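Local coordinates for extracellular matrix-binding protein ebh (Staphylococcus aureus subsp. aureus, PDB 4KJM) that is probably a cell-wall-associated adhesin that binds components of the host extracellular matrix through arrays of repeated helical modules, at residues N73-Q76 with N77-A81. Numbering follows the deposited sequence.
Sequences NGTQ and NLNNA
The carbonyl oxygen of N73 receives the backbone N-H of N77 at 2.9 Å and so closes the first turn of helix 74-90. G74, T75 and Q76 pass the pattern on to L78, N79 and N80. Side chains then settle over this ladder. In N77 the amide carbon stands beside the backbone N, anti to the carbonyl carbon (chi1 -78°), which folds the group back along the first turn until CG lies 3.4 Å from N73 O. There the two asparagine amides meet at a slant, their planes turned 59° against each other, and N73 OD1 comes to 3.5 Å from N77 ND2, though both atoms hydrogen-bond elsewhere. One turn on, N80 repeats the fold-back, its CG 3.2 Å from Q76 O, while the side chains of Q76 and N77 cross with amide planes 13° apart and the CB of L78 rests near the oxygens of G74 and T75.

What positions the two amides lies in the preceding part of the chain. N73 sits at the N-cap position, yet its side chain makes no capping bond; OD1 instead accepts the backbone N-H of D27, and N77 ND2 donates hydrogen bonds to D25 O and D27 OD1, which fixes the rotation of its amide. The hydroxyl of T75 pairs with N22 OD1, and Q21 NE2 binds G74 O, giving that oxygen a second donor. The second subunit adds T9, whose OG1 hydrogen-bonds N79 OD1 and which also packs on T75 and L78; N77, L78 and A81 touch V113 of helix 113-127. This is a regular alpha-helical N-terminus, sewn by asparagine side chains to an earlier turn, where the chain passes from helix 55-71 into helix 74-90 of this all-helical fragment, which carries a FIVAR and a GA sequence module.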
loop_
_atom_site.group_PDB
_atom_site.type_symbol
_atom_site.label_atom_id
_atom_site.label_comp_id
_atom_site.label_asym_id
_atom_site.label_seq_id
_atom_site.Cartn_x
_atom_site.Cartn_y
_atom_site.Cartn_z
ATOM N N ASN A 73 2.514 -6.347 8.573
ATOM C CA ASN A 73 3.489 -5.586 9.339
ATOM C C ASN A 73 4.935 -5.715 8.893
ATOM O O ASN A 73 5.828 -5.574 9.716
ATOM C CB ASN A 73 3.393 -5.997 10.788
ATOM C CG ASN A 73 3.781 -7.426 11.029
ATOM O OD1 ASN A 73 3.767 -8.266 10.137
ATOM N ND2 ASN A 73 3.965 -7.741 12.308
ATOM N N GLY A 74 5.169 -6.003 7.616
ATOM C CA GLY A 74 6.480 -6.001 7.050
ATOM C C GLY A 74 7.314 -4.765 7.273
ATOM O O GLY A 74 8.520 -4.856 7.555
ATOM N N THR A 75 6.707 -3.590 7.163
ATOM C CA THR A 75 7.417 -2.350 7.365
ATOM C C THR A 75 7.965 -2.215 8.790
ATOM O O THR A 75 9.171 -1.941 8.980
ATOM C CB THR A 75 6.496 -1.157 7.055
ATOM O OG1 THR A 75 5.991 -1.285 5.725
ATOM C CG2 THR A 75 7.233 0.108 7.126
ATOM N N GLN A 76 7.094 -2.475 9.776
ATOM C CA GLN A 76 7.535 -2.452 11.181
ATOM C C GLN A 76 8.551 -3.554 11.458
ATOM O O GLN A 76 9.522 -3.316 12.166
ATOM C CB GLN A 76 6.344 -2.489 12.169
ATOM C CG GLN A 76 6.019 -3.866 12.754
ATOM C CD GLN A 76 5.069 -3.845 14.002
ATOM O OE1 GLN A 76 4.146 -4.701 14.165
ATOM N NE2 GLN A 76 5.326 -2.896 14.907
ATOM N N ASN A 77 8.379 -4.727 10.860
ATOM C CA ASN A 77 9.389 -5.806 11.017
ATOM C C ASN A 77 10.775 -5.389 10.480
ATOM O O ASN A 77 11.824 -5.704 11.054
ATOM C CB ASN A 77 8.927 -7.088 10.336
ATOM C CG ASN A 77 7.909 -7.837 11.157
ATOM O OD1 ASN A 77 7.754 -7.516 12.324
ATOM N ND2 ASN A 77 7.199 -8.837 10.549
ATOM N N LEU A 78 10.785 -4.738 9.337
ATOM C CA LEU A 78 12.013 -4.188 8.805
ATOM C C LEU A 78 12.620 -3.156 9.723
ATOM O O LEU A 78 13.816 -3.239 10.015
ATOM C CB LEU A 78 11.795 -3.612 7.419
ATOM C CG LEU A 78 12.967 -2.939 6.754
ATOM C CD1 LEU A 78 14.197 -3.842 6.709
ATOM C CD2 LEU A 78 12.533 -2.395 5.368
ATOM N N ASN A 79 11.828 -2.186 10.197
ATOM C CA ASN A 79 12.402 -1.204 11.141
ATOM C C ASN A 79 12.939 -1.849 12.416
ATOM O O ASN A 79 13.979 -1.408 12.946
ATOM C CB ASN A 79 11.430 -0.053 11.415
ATOM C CG ASN A 79 11.240 0.872 10.198
ATOM O OD1 ASN A 79 12.168 1.105 9.437
ATOM N ND2 ASN A 79 10.057 1.420 10.052
ATOM N N ASN A 80 12.239 -2.866 12.923
ATOM C CA ASN A 80 12.698 -3.590 14.099
ATOM C C ASN A 80 14.005 -4.330 13.855
ATOM O O ASN A 80 14.901 -4.350 14.694
ATOM C CB ASN A 80 11.641 -4.586 14.570
ATOM C CG ASN A 80 10.445 -3.916 15.219
ATOM O OD1 ASN A 80 10.475 -2.738 15.517
ATOM N ND2 ASN A 80 9.361 -4.674 15.397
ATOM N N ALA A 81 14.099 -4.969 12.701
ATOM C CA ALA A 81 15.341 -5.625 12.272
ATOM C C ALA A 81 16.539 -4.721 12.095
ATOM O O ALA A 81 17.641 -5.078 12.525
ATOM C CB ALA A 81 15.102 -6.417 10.995
#